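PDB 3A3J: PBP5 from Haemophilus influenzae, which removes the C-terminal D-alanyl residue from sugar-peptide precursors of the bacterial cell wall. Local coordinates for residues His286-Pro291 and Lys329-Ala334; Ala300-Ala305 and Gly320-Ala325; Asn117-Met122 and Thr137-Leu142; Thr38-Ser43 and Arg152-Ile157. All blocks are in the same frame, centred on the assembly; numbering follows the deposited sequence.

Overall arrangement
From the N terminus, the helix carrying 38-43 is met again more than a hundred residues later by 152-157, so contact 4 closes a long loop in the catalytic domain. Contact 3 lies within that loop, folding 137-142 back onto the helix carrying 117-122; the two contacts touch through Pro-139 and His-140 of one and Thr-42 and Lys-39 of the other. Contacts 1 and 2 follow in the C-terminal domain. Contact 1 joins 286-291 to 329-334 across two sheets, and the span it encloses contains contact 2, a strand pair sharing its sheet with 329-334. The centres of contacts 1 and 4 lie about 26 Å apart.

Contact 1: His286-Pro291 and Lys329-Ala334; sequences HFITIP and KDIASA
Strands His-286-Pro-291 and Lys-329-Ala-334 run nearly antiparallel, at 162°, but their axes come no closer than 7.9 Å, and they belong to two different sheets of the C-terminal domain. This is sheet-on-sheet packing through side chains, with the two-stranded sheet 253-259/286-291 laid against the larger mixed sheet. At one end the imidazole of His-286 lies over the methyl of Ala-334, a CH-pi contact in which CB sits 3.5 Å from the ring centroid and 16° off the ring normal. The ring gets there because CG is anti to the backbone N (chi1 -170°), while CG2 of Ile-288 sits at its edge in the ring plane. That same CG2 meets Ala-332 CB at 3.7 Å, carrying the apolar seam along the strand. Ile-331 and Ala-332 both face Tyr-324 of the adjacent strand, a classic beta bulge, and both also direct their CB atoms toward 286-291. Along its edge, strand 286-291 is bonded through its backbone to 253-259, while Val-298 touches both Ile-290 and Ile-331. At the end away from His-286 the side chains of those two isoleucines cross obliquely, with Ile-290 CG2 3.7 Å from Ile-331 CD1.

Contact 2: Ala300-Ala305 and Gly320-Ala325; sequences ARYELA and GKVVYA
Arg-301 and Val-323 form the tight centre of an antiparallel strand pair, their backbones joined by two hydrogen bonds: Arg-301 N to Val-323 O at 2.8 Å and Val-323 N to Arg-301 O at 2.6 Å. Val-323 lies alongside the Arg-301 side chain, its CB 3.8 Å from the guanidinium plane, over the centre of one face. Its CG1 meets the guanidinium, nearest NH2, and its CG2 meets Glu-303 CG at 3.5 Å. Glu-303 bends at chi2 (-80°), and its OE2 takes Arg-301 NE at 2.5 Å in a salt bridge tilted 22° from the guanidinium plane; a second charge, Asp-330, meets NH2. The Arg-301/Glu-303 pair thus flanks Val-323. Toward Glu-303 and Lys-321 the ladder slackens, with a weak bond from Glu-303 N to Lys-321 O at 3.1 Å, and Ala-305 beyond is exposed. On the other face of the sheet, Val-322 packs its CG1 against Ala-300 CB and its CG2 against Tyr-302 CE1, both more loosely, at 3.9 and 4.0 Å. Strand 299-304 is the outermost of the mixed sheet; 318-326 lies between it and 329-338, while Tyr-302 reaches across to Ile-265 and Ser-266 of strand 264-271.

Contact 3: Asn117-Met122 and Thr137-Leu142; sequences NFVETM and TTPHGL
Val-119, on the helix 115-128, presses its two methyls against the backbone of the loop that follows the helix. CG1 lies over the carbonyl carbon of Thr-137, 3.8 Å away, and CG2 meets the oxygen of the same peptide at 3.7 Å and Thr-138 N at 3.8 Å. With CG1 anti to the backbone N (chi1 168°), both methyls cover one face of the peptide between Thr-137 and Thr-138, whose own side chains set off away from the helix. Pro-139, next along the loop, is met by both Phe-118 and Met-122. Its CB approaches the Phe-118 ring obliquely, 4.0 Å from CE2, and its CA lies 3.9 Å from Met-122 SD. Met-122 bends at its last torsion (chi3 86°), bringing the terminal methyl CE within 3.4 Å of Thr-138 O.

The loop is shaped by an ST motif: Thr-138 OG1 accepts a hydrogen bond from Gly-141 N at 2.8 Å and is also bonded to Gln-147. Leu-142 N binds His-140 ND1 almost exactly in the imidazole plane, which fixes the turn of that ring. The turn lies beside the active site: Lys-39 NZ, of the probable proton acceptor, is bonded to His-140 O, and Thr-42 OG1 to Pro-139 O. Across the loop from the helix, the His-140 ring has one face against Thr-138 CB and touches Asn-101 and Thr-104 of helix 101-112. Phe-118 also packs on Ala-108 of helix 101-112 and on Val-45 of helix 38-51, and Met-122 reaches Thr-38 and Thr-42.

Contact 4: Thr38-Ser43 and Arg152-Ile157; sequences TKMMTS and RDMAII
Met-40 and Met-154 meet at a slant, the terminal methyl of the first against the sulfur of the second, with Met-40 CE 3.8 Å from Met-154 SD. Two bends produce this meeting: Met-40 runs straight from the helix and turns only at its last torsion (chi3 46°), whereas Met-154 folds at chi2 (-68°) and swings its end toward 38-43. The Met-40 methyl also reaches the backbone, lying 3.5 Å from Met-154 O. Ile-157, one turn farther along its helix, directs its CB toward the other helix. Its CG2 lies 4.0 Å from Met-40 CE, and its CG1 branch takes Met-41 CE at 4.2 Å. The Met-41 side chain crosses that of Ile-157 at about a right angle. Methionine ends and Ile-157 bridge helix axes 10.3 Å apart, which run 31° from each other in the same general direction. Every residue that touches is buried, and the side-chain contacts are apolar, with one methyl against a backbone carbonyl.

The CB of Lys-39 points away from this interface, and its NZ is hydrogen-bonded to Ser-36 OG. Ser-36 is the probable acyl-ester nucleophile and Lys-39 the probable proton acceptor, and Met-40 packs against Lys-202, a probable substrate-binding residue. A serine-lysine pair of an SxxK motif at the start of a helix, buried between other helices and a sheet edge, is characteristic of the penicillin-binding protein and serine beta-lactamase fold.

Contact 1: His286-Pro291 and Lys329-Ala334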
loop_
_atom_site.group_PDB
_atom_site.type_symbol
_atom_site.label_atom_id
_atom_site.label_comp_id
_atom_site.label_asym_id
_atom_site.label_seq_id
_atom_site.Cartn_x
_atom_site.Cartn_y
_atom_site.Cartn_z
ATOM N N HIS A 286 -14.216 -9.480 3.884
ATOM C CA HIS A 286 -14.529 -8.072 4.024
ATOM C C HIS A 286 -14.223 -7.691 5.461
ATOM O O HIS A 286 -14.312 -8.556 6.348
ATOM C CB HIS A 286 -16.015 -7.782 3.777
ATOM C CG HIS A 286 -16.315 -6.324 3.670
ATOM N ND1 HIS A 286 -16.294 -5.644 2.468
ATOM C CD2 HIS A 286 -16.615 -5.399 4.616
ATOM C CE1 HIS A 286 -16.553 -4.359 2.680
ATOM N NE2 HIS A 286 -16.744 -4.183 3.980
ATOM N N PHE A 287 -13.873 -6.419 5.688
ATOM C CA PHE A 287 -13.334 -5.992 6.992
ATOM C C PHE A 287 -13.864 -4.633 7.240
ATOM O O PHE A 287 -14.012 -3.853 6.307
ATOM C CB PHE A 287 -11.793 -5.899 7.031
ATOM C CG PHE A 287 -11.084 -7.218 6.814
ATOM C CD1 PHE A 287 -10.737 -8.022 7.891
ATOM C CD2 PHE A 287 -10.694 -7.606 5.536
ATOM C CE1 PHE A 287 -10.078 -9.205 7.711
ATOM C CE2 PHE A 287 -10.050 -8.798 5.355
ATOM C CZ PHE A 287 -9.736 -9.601 6.427
ATOM N N ILE A 288 -14.164 -4.324 8.488
ATOM C CA ILE A 288 -14.574 -2.967 8.737
ATOM C C ILE A 288 -13.772 -2.410 9.892
ATOM O O ILE A 288 -13.188 -3.151 10.684
ATOM C CB ILE A 288 -16.127 -2.825 8.949
ATOM C CG1 ILE A 288 -16.569 -3.508 10.244
ATOM C CG2 ILE A 288 -16.870 -3.361 7.726
ATOM C CD1 ILE A 288 -17.920 -2.897 10.801
ATOM N N THR A 289 -13.712 -1.105 9.961
ATOM C CA THR A 289 -13.014 -0.472 11.032
ATOM C C THR A 289 -13.994 0.372 11.862
ATOM O O THR A 289 -14.675 1.235 11.334
ATOM C CB THR A 289 -11.867 0.409 10.445
ATOM O OG1 THR A 289 -10.959 -0.423 9.701
ATOM C CG2 THR A 289 -11.126 1.184 11.564
ATOM N N ILE A 290 -14.020 0.141 13.170
ATOM C CA ILE A 290 -14.977 0.798 14.092
ATOM C C ILE A 290 -14.270 1.326 15.341
ATOM O O ILE A 290 -13.153 0.930 15.600
ATOM C CB ILE A 290 -16.006 -0.246 14.558
ATOM C CG1 ILE A 290 -15.271 -1.383 15.304
ATOM C CG2 ILE A 290 -16.821 -0.751 13.349
ATOM C CD1 ILE A 290 -15.621 -2.807 14.849
ATOM N N PRO A 291 -14.925 2.207 16.131
ATOM C CA PRO A 291 -14.303 2.572 17.401
ATOM C C PRO A 291 -13.971 1.323 18.169
ATOM O O PRO A 291 -14.714 0.334 18.086
ATOM C CB PRO A 291 -15.378 3.411 18.090
ATOM C CG PRO A 291 -16.031 4.114 16.930
ATOM C CD PRO A 291 -16.107 3.047 15.836
ATOM N N LYS A 329 -26.295 4.578 13.187
ATOM C CA LYS A 329 -25.848 5.073 11.886
ATOM C C LYS A 329 -25.149 4.020 11.049
ATOM O O LYS A 329 -24.499 3.087 11.559
ATOM C CB LYS A 329 -25.005 6.342 11.981
ATOM C CG LYS A 329 -24.680 6.964 10.593
ATOM C CD LYS A 329 -23.990 8.340 10.724
ATOM C CE LYS A 329 -23.818 9.072 9.378
ATOM N NZ LYS A 329 -22.754 8.415 8.579
ATOM N N ASP A 330 -25.293 4.178 9.746
ATOM C CA ASP A 330 -24.793 3.188 8.820
ATOM C C ASP A 330 -23.355 3.438 8.502
ATOM O O ASP A 330 -23.006 4.400 7.825
ATOM C CB ASP A 330 -25.666 3.150 7.589
ATOM C CG ASP A 330 -26.916 2.372 7.842
ATOM O OD1 ASP A 330 -27.035 1.824 8.980
ATOM O OD2 ASP A 330 -27.729 2.293 6.911
ATOM N N ILE A 331 -22.503 2.570 9.014
ATOM C CA ILE A 331 -21.119 2.913 9.059
ATOM C C ILE A 331 -20.318 2.330 7.912
ATOM O O ILE A 331 -19.310 2.912 7.513
ATOM C CB ILE A 331 -20.517 2.595 10.426
ATOM C CG1 ILE A 331 -20.500 1.100 10.696
ATOM C CG2 ILE A 331 -21.310 3.335 11.544
ATOM C CD1 ILE A 331 -19.873 0.838 12.012
ATOM N N ALA A 332 -20.810 1.234 7.337
ATOM C CA ALA A 332 -20.047 0.424 6.382
ATOM C C ALA A 332 -20.963 -0.602 5.710
ATOM O O ALA A 332 -21.821 -1.179 6.367
ATOM C CB ALA A 332 -18.936 -0.314 7.121
ATOM N N SER A 333 -20.733 -0.880 4.430
ATOM C CA SER A 333 -21.551 -1.829 3.681
ATOM C C SER A 333 -20.662 -2.709 2.803
ATOM O O SER A 333 -19.460 -2.536 2.784
ATOM C CB SER A 333 -22.565 -1.071 2.820
ATOM O OG SER A 333 -22.093 -0.935 1.497
ATOM N N ALA A 334 -21.244 -3.651 2.074
ATOM C CA ALA A 334 -20.494 -4.584 1.256
ATOM C C ALA A 334 -21.477 -5.417 0.451
ATOM O O ALA A 334 -22.538 -5.767 0.950
ATOM C CB ALA A 334 -19.705 -5.490 2.127
#

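Contact 2: Ala300-Ala305 and Gly320-Ala325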
loop_
_atom_site.group_PDB
_atom_site.type_symbol
_atom_site.label_atom_id
_atom_site.label_comp_id
_atom_site.label_asym_id
_atom_site.label_seq_id
_atom_site.Cartn_x
_atom_site.Cartn_y
_atom_site.Cartn_z
ATOM N N ALA A 300 -25.856 -5.931 11.512
ATOM C CA ALA A 300 -25.856 -6.083 10.069
ATOM C C ALA A 300 -27.270 -6.268 9.530
ATOM O O ALA A 300 -28.111 -6.867 10.173
ATOM C CB ALA A 300 -24.997 -7.276 9.696
ATOM N N ARG A 301 -27.546 -5.778 8.343
ATOM C CA ARG A 301 -28.802 -6.118 7.718
ATOM C C ARG A 301 -28.660 -6.140 6.190
ATOM O O ARG A 301 -27.619 -5.698 5.639
ATOM C CB ARG A 301 -29.846 -5.105 8.116
ATOM C CG ARG A 301 -29.458 -3.733 7.729
ATOM C CD ARG A 301 -30.598 -2.800 7.900
ATOM N NE ARG A 301 -30.453 -1.706 6.974
ATOM C CZ ARG A 301 -29.661 -0.680 7.208
ATOM N NH1 ARG A 301 -28.974 -0.642 8.340
ATOM N NH2 ARG A 301 -29.564 0.298 6.335
ATOM N N TYR A 302 -29.706 -6.616 5.506
ATOM C CA TYR A 302 -29.677 -6.725 4.054
ATOM C C TYR A 302 -30.491 -5.648 3.374
ATOM O O TYR A 302 -31.328 -5.001 3.993
ATOM C CB TYR A 302 -30.118 -8.117 3.577
ATOM C CG TYR A 302 -29.307 -9.236 4.171
ATOM C CD1 TYR A 302 -28.087 -8.978 4.751
ATOM C CD2 TYR A 302 -29.755 -10.548 4.133
ATOM C CE1 TYR A 302 -27.324 -9.970 5.304
ATOM C CE2 TYR A 302 -28.990 -11.571 4.692
ATOM C CZ TYR A 302 -27.766 -11.259 5.277
ATOM O OH TYR A 302 -26.970 -12.233 5.841
ATOM N N GLU A 303 -30.210 -5.432 2.102
ATOM C CA GLU A 303 -30.985 -4.526 1.287
ATOM C C GLU A 303 -30.927 -5.217 -0.021
ATOM O O GLU A 303 -30.095 -4.865 -0.864
ATOM C CB GLU A 303 -30.311 -3.159 1.117
ATOM C CG GLU A 303 -29.797 -2.555 2.400
ATOM C CD GLU A 303 -30.884 -1.910 3.207
ATOM O OE1 GLU A 303 -31.805 -1.381 2.560
ATOM O OE2 GLU A 303 -30.818 -1.926 4.462
ATOM N N LEU A 304 -31.745 -6.246 -0.184
ATOM C CA LEU A 304 -31.745 -6.891 -1.450
ATOM C C LEU A 304 -32.030 -5.746 -2.370
ATOM O O LEU A 304 -32.587 -4.761 -1.943
ATOM C CB LEU A 304 -32.795 -7.975 -1.493
ATOM C CG LEU A 304 -32.391 -9.069 -0.509
ATOM C CD1 LEU A 304 -30.872 -9.182 -0.510
ATOM C CD2 LEU A 304 -32.929 -8.785 0.906
ATOM N N ALA A 305 -31.565 -5.815 -3.605
ATOM C CA ALA A 305 -31.908 -4.787 -4.557
ATOM C C ALA A 305 -33.400 -4.931 -4.925
ATOM O O ALA A 305 -34.109 -3.942 -5.019
ATOM C CB ALA A 305 -31.016 -4.865 -5.773
ATOM N N GLY A 320 -27.567 -7.507 -3.872
ATOM C CA GLY A 320 -27.852 -6.603 -2.734
ATOM C C GLY A 320 -26.617 -6.242 -1.923
ATOM O O GLY A 320 -25.500 -6.386 -2.389
ATOM N N LYS A 321 -26.839 -5.822 -0.692
ATOM C CA LYS A 321 -25.814 -5.248 0.147
ATOM C C LYS A 321 -25.993 -5.711 1.601
ATOM O O LYS A 321 -27.117 -5.933 2.054
ATOM C CB LYS A 321 -25.971 -3.733 0.078
ATOM C CG LYS A 321 -24.661 -2.963 0.028
ATOM C CD LYS A 321 -24.089 -2.815 -1.379
ATOM C CE LYS A 321 -22.800 -1.983 -1.340
ATOM N NZ LYS A 321 -22.338 -1.541 -2.684
ATOM N N VAL A 322 -24.900 -5.890 2.329
ATOM C CA VAL A 322 -25.001 -6.000 3.774
ATOM C C VAL A 322 -24.688 -4.638 4.323
ATOM O O VAL A 322 -23.697 -4.024 3.937
ATOM C CB VAL A 322 -24.025 -6.995 4.402
ATOM C CG1 VAL A 322 -24.321 -7.159 5.877
ATOM C CG2 VAL A 322 -24.102 -8.306 3.733
ATOM N N VAL A 323 -25.536 -4.132 5.202
ATOM C CA VAL A 323 -25.303 -2.806 5.731
ATOM C C VAL A 323 -25.049 -2.903 7.218
ATOM O O VAL A 323 -25.795 -3.585 7.921
ATOM C CB VAL A 323 -26.481 -1.887 5.477
ATOM C CG1 VAL A 323 -26.165 -0.552 6.084
ATOM C CG2 VAL A 323 -26.763 -1.757 3.967
ATOM N N TYR A 324 -23.979 -2.246 7.680
ATOM C CA TYR A 324 -23.518 -2.310 9.085
ATOM C C TYR A 324 -23.852 -1.015 9.856
ATOM O O TYR A 324 -23.517 0.093 9.418
ATOM C CB TYR A 324 -22.003 -2.606 9.165
ATOM C CG TYR A 324 -21.613 -3.891 8.470
ATOM C CD1 TYR A 324 -21.681 -5.111 9.130
ATOM C CD2 TYR A 324 -21.212 -3.883 7.125
ATOM C CE1 TYR A 324 -21.365 -6.289 8.488
ATOM C CE2 TYR A 324 -20.871 -5.071 6.464
ATOM C CZ TYR A 324 -20.955 -6.261 7.146
ATOM O OH TYR A 324 -20.644 -7.433 6.471
ATOM N N ALA A 325 -24.542 -1.138 10.988
ATOM C CA ALA A 325 -24.935 0.057 11.700
ATOM C C ALA A 325 -24.343 -0.054 13.068
ATOM O O ALA A 325 -24.142 -1.154 13.577
ATOM C CB ALA A 325 -26.450 0.196 11.772
#

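Contact 3: Asn117-Met122 and Thr137-Leu142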
loop_
_atom_site.group_PDB
_atom_site.type_symbol
_atom_site.label_atom_id
_atom_site.label_comp_id
_atom_site.label_asym_id
_atom_site.label_seq_id
_atom_site.Cartn_x
_atom_site.Cartn_y
_atom_site.Cartn_z
ATOM N N ASN A 117 11.146 3.933 -20.745
ATOM C CA ASN A 117 10.157 2.900 -20.959
ATOM C C ASN A 117 9.736 2.319 -19.591
ATOM O O ASN A 117 8.547 2.053 -19.354
ATOM C CB ASN A 117 10.730 1.823 -21.857
ATOM C CG ASN A 117 10.906 2.304 -23.317
ATOM O OD1 ASN A 117 10.397 3.368 -23.729
ATOM N ND2 ASN A 117 11.635 1.524 -24.085
ATOM N N PHE A 118 10.708 2.145 -18.679
ATOM C CA PHE A 118 10.419 1.610 -17.362
ATOM C C PHE A 118 9.441 2.485 -16.620
ATOM O O PHE A 118 8.568 1.984 -15.950
ATOM C CB PHE A 118 11.690 1.483 -16.521
ATOM C CG PHE A 118 11.446 0.994 -15.124
ATOM C CD1 PHE A 118 11.464 -0.360 -14.845
ATOM C CD2 PHE A 118 11.222 1.906 -14.076
ATOM C CE1 PHE A 118 11.293 -0.790 -13.536
ATOM C CE2 PHE A 118 11.027 1.484 -12.778
ATOM C CZ PHE A 118 11.074 0.141 -12.510
ATOM N N VAL A 119 9.624 3.781 -16.741
ATOM C CA VAL A 119 8.843 4.741 -16.054
ATOM C C VAL A 119 7.367 4.562 -16.481
ATOM O O VAL A 119 6.431 4.908 -15.737
ATOM C CB VAL A 119 9.310 6.183 -16.396
ATOM C CG1 VAL A 119 8.325 7.124 -15.920
ATOM C CG2 VAL A 119 10.679 6.550 -15.738
ATOM N N GLU A 120 7.169 4.052 -17.712
ATOM C CA GLU A 120 5.850 3.987 -18.290
ATOM C C GLU A 120 5.100 2.824 -17.641
ATOM O O GLU A 120 3.888 2.903 -17.469
ATOM C CB GLU A 120 5.963 3.840 -19.814
ATOM C CG GLU A 120 4.812 4.393 -20.494
ATOM C CD GLU A 120 4.381 5.749 -19.911
ATOM O OE1 GLU A 120 5.217 6.663 -19.690
ATOM O OE2 GLU A 120 3.166 5.904 -19.721
ATOM N N THR A 121 5.825 1.750 -17.315
ATOM C CA THR A 121 5.289 0.681 -16.489
ATOM C C THR A 121 4.866 1.164 -15.082
ATOM O O THR A 121 3.856 0.678 -14.526
ATOM C CB THR A 121 6.288 -0.427 -16.372
ATOM O OG1 THR A 121 6.488 -0.961 -17.669
ATOM C CG2 THR A 121 5.762 -1.597 -15.509
ATOM N N MET A 122 5.605 2.123 -14.535
ATOM C CA MET A 122 5.312 2.695 -13.253
ATOM C C MET A 122 3.972 3.341 -13.417
ATOM O O MET A 122 3.115 3.248 -12.530
ATOM C CB MET A 122 6.363 3.791 -12.831
ATOM C CG MET A 122 7.754 3.231 -12.445
ATOM S SD MET A 122 8.888 4.633 -12.218
ATOM C CE MET A 122 8.583 5.076 -10.469
ATOM N N THR A 137 7.946 10.547 -13.440
ATOM C CA THR A 137 8.815 10.832 -14.585
ATOM C C THR A 137 10.187 10.154 -14.448
ATOM O O THR A 137 10.960 10.263 -15.347
ATOM C CB THR A 137 9.067 12.330 -14.725
ATOM O OG1 THR A 137 9.623 12.811 -13.503
ATOM C CG2 THR A 137 7.767 13.178 -15.090
ATOM N N THR A 138 10.484 9.438 -13.343
ATOM C CA THR A 138 11.819 8.919 -13.049
ATOM C C THR A 138 11.630 7.686 -12.243
ATOM O O THR A 138 10.586 7.505 -11.625
ATOM C CB THR A 138 12.634 9.889 -12.131
ATOM O OG1 THR A 138 11.973 10.024 -10.843
ATOM C CG2 THR A 138 12.829 11.279 -12.773
ATOM N N PRO A 139 12.662 6.835 -12.185
ATOM C CA PRO A 139 12.527 5.706 -11.267
ATOM C C PRO A 139 13.041 6.026 -9.815
ATOM O O PRO A 139 12.867 5.192 -8.896
ATOM C CB PRO A 139 13.374 4.636 -11.930
ATOM C CG PRO A 139 14.462 5.402 -12.647
ATOM C CD PRO A 139 13.922 6.779 -12.974
ATOM N N HIS A 140 13.576 7.240 -9.594
ATOM C CA HIS A 140 14.160 7.543 -8.309
ATOM C C HIS A 140 13.508 8.661 -7.538
ATOM O O HIS A 140 13.738 8.751 -6.351
ATOM C CB HIS A 140 15.652 7.878 -8.488
ATOM C CG HIS A 140 15.950 8.746 -9.689
ATOM N ND1 HIS A 140 15.467 10.032 -9.825
ATOM C CD2 HIS A 140 16.694 8.502 -10.807
ATOM C CE1 HIS A 140 15.895 10.549 -10.967
ATOM N NE2 HIS A 140 16.653 9.644 -11.576
ATOM N N GLY A 141 12.811 9.590 -8.198
ATOM C CA GLY A 141 12.063 10.610 -7.470
ATOM C C GLY A 141 12.704 11.992 -7.412
ATOM O O GLY A 141 12.253 12.867 -6.672
ATOM N N LEU A 142 13.755 12.213 -8.211
ATOM C CA LEU A 142 14.409 13.489 -8.266
ATOM C C LEU A 142 13.342 14.480 -8.654
ATOM O O LEU A 142 12.563 14.233 -9.553
ATOM C CB LEU A 142 15.502 13.438 -9.334
ATOM C CG LEU A 142 15.974 14.794 -9.884
ATOM C CD1 LEU A 142 16.542 15.559 -8.634
ATOM C CD2 LEU A 142 17.015 14.771 -11.215
#

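Contact 4: Thr38-Ser43 and Arg152-Ile157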
loop_
_atom_site.group_PDB
_atom_site.type_symbol
_atom_site.label_atom_id
_atom_site.label_comp_id
_atom_site.label_asym_id
_atom_site.label_seq_id
_atom_site.Cartn_x
_atom_site.Cartn_y
_atom_site.Cartn_z
ATOM N N THR A 38 8.929 7.740 -4.367
ATOM C CA THR A 38 8.894 7.221 -5.777
ATOM C C THR A 38 9.427 5.812 -5.865
ATOM O O THR A 38 8.889 4.955 -6.649
ATOM C CB THR A 38 9.687 8.142 -6.747
ATOM O OG1 THR A 38 9.103 9.462 -6.690
ATOM C CG2 THR A 38 9.618 7.559 -8.207
ATOM N N LYS A 39 10.484 5.530 -5.078
ATOM C CA LYS A 39 11.086 4.152 -5.090
ATOM C C LYS A 39 10.172 3.003 -4.689
ATOM O O LYS A 39 10.483 1.810 -4.936
ATOM C CB LYS A 39 12.380 4.106 -4.248
ATOM C CG LYS A 39 13.448 5.003 -4.921
ATOM C CD LYS A 39 14.558 5.393 -3.977
ATOM C CE LYS A 39 15.691 6.179 -4.722
ATOM N NZ LYS A 39 15.396 7.607 -4.587
ATOM N N MET A 40 9.114 3.326 -3.954
ATOM C CA MET A 40 8.082 2.304 -3.663
ATOM C C MET A 40 7.435 1.765 -4.973
ATOM O O MET A 40 7.339 0.579 -5.145
ATOM C CB MET A 40 6.965 2.952 -2.770
ATOM C CG MET A 40 7.380 2.913 -1.274
ATOM S SD MET A 40 6.317 3.928 -0.293
ATOM C CE MET A 40 4.574 3.622 -0.755
ATOM N N MET A 41 7.031 2.660 -5.866
ATOM C CA MET A 41 6.521 2.229 -7.210
ATOM C C MET A 41 7.585 1.464 -8.000
ATOM O O MET A 41 7.369 0.346 -8.509
ATOM C CB MET A 41 5.976 3.418 -8.024
ATOM C CG MET A 41 5.223 2.960 -9.373
ATOM S SD MET A 41 4.033 1.607 -9.107
ATOM C CE MET A 41 2.661 2.637 -8.782
ATOM N N THR A 42 8.791 2.017 -8.032
ATOM C CA THR A 42 9.921 1.272 -8.685
ATOM C C THR A 42 10.072 -0.141 -8.168
ATOM O O THR A 42 10.234 -1.107 -8.937
ATOM C CB THR A 42 11.296 2.030 -8.528
ATOM O OG1 THR A 42 11.184 3.342 -9.099
ATOM C CG2 THR A 42 12.412 1.245 -9.208
ATOM N N SER A 43 10.074 -0.299 -6.835
ATOM C CA SER A 43 10.153 -1.671 -6.258
ATOM C C SER A 43 8.893 -2.507 -6.531
ATOM O O SER A 43 8.959 -3.727 -6.591
ATOM C CB SER A 43 10.323 -1.535 -4.722
ATOM O OG SER A 43 11.284 -0.440 -4.526
ATOM N N ARG A 152 -2.675 9.963 0.090
ATOM C CA ARG A 152 -3.602 8.813 -0.099
ATOM C C ARG A 152 -3.082 7.869 -1.180
ATOM O O ARG A 152 -3.168 6.643 -1.059
ATOM C CB ARG A 152 -5.029 9.321 -0.522
ATOM C CG ARG A 152 -6.083 8.157 -0.551
ATOM C CD ARG A 152 -7.200 8.379 -1.533
ATOM N NE ARG A 152 -7.844 9.664 -1.276
ATOM C CZ ARG A 152 -8.896 9.759 -0.458
ATOM N NH1 ARG A 152 -9.477 10.934 -0.243
ATOM N NH2 ARG A 152 -9.361 8.642 0.136
ATOM N N ASP A 153 -2.556 8.427 -2.272
ATOM C CA ASP A 153 -2.010 7.565 -3.385
ATOM C C ASP A 153 -0.814 6.760 -2.883
ATOM O O ASP A 153 -0.661 5.509 -3.131
ATOM C CB ASP A 153 -1.631 8.438 -4.585
ATOM C CG ASP A 153 -2.871 8.897 -5.386
ATOM O OD1 ASP A 153 -4.006 8.524 -4.956
ATOM O OD2 ASP A 153 -2.687 9.601 -6.425
ATOM N N MET A 154 -0.009 7.430 -2.064
ATOM C CA MET A 154 1.153 6.650 -1.455
ATOM C C MET A 154 0.669 5.621 -0.444
ATOM O O MET A 154 1.249 4.552 -0.308
ATOM C CB MET A 154 2.216 7.644 -0.862
ATOM C CG MET A 154 3.110 8.291 -1.997
ATOM S SD MET A 154 4.053 6.932 -2.606
ATOM C CE MET A 154 4.633 7.644 -4.100
ATOM N N ALA A 155 -0.422 5.907 0.274
ATOM C CA ALA A 155 -0.964 4.818 1.134
ATOM C C ALA A 155 -1.433 3.670 0.269
ATOM O O ALA A 155 -1.234 2.476 0.580
ATOM C CB ALA A 155 -2.135 5.348 2.085
ATOM N N ILE A 156 -2.089 4.014 -0.840
ATOM C CA ILE A 156 -2.615 2.932 -1.734
ATOM C C ILE A 156 -1.474 2.122 -2.311
ATOM O O ILE A 156 -1.473 0.863 -2.290
ATOM C CB ILE A 156 -3.590 3.522 -2.828
ATOM C CG1 ILE A 156 -4.867 4.057 -2.171
ATOM C CG2 ILE A 156 -3.928 2.430 -3.873
ATOM C CD1 ILE A 156 -5.642 5.039 -2.999
ATOM N N ILE A 157 -0.407 2.818 -2.696
ATOM C CA ILE A 157 0.791 2.104 -3.287
ATOM C C ILE A 157 1.408 1.228 -2.250
ATOM O O ILE A 157 1.752 0.062 -2.502
ATOM C CB ILE A 157 1.916 3.111 -3.877
ATOM C CG1 ILE A 157 1.328 3.894 -5.055
ATOM C CG2 ILE A 157 3.170 2.329 -4.222
ATOM C CD1 ILE A 157 2.023 5.201 -5.476
#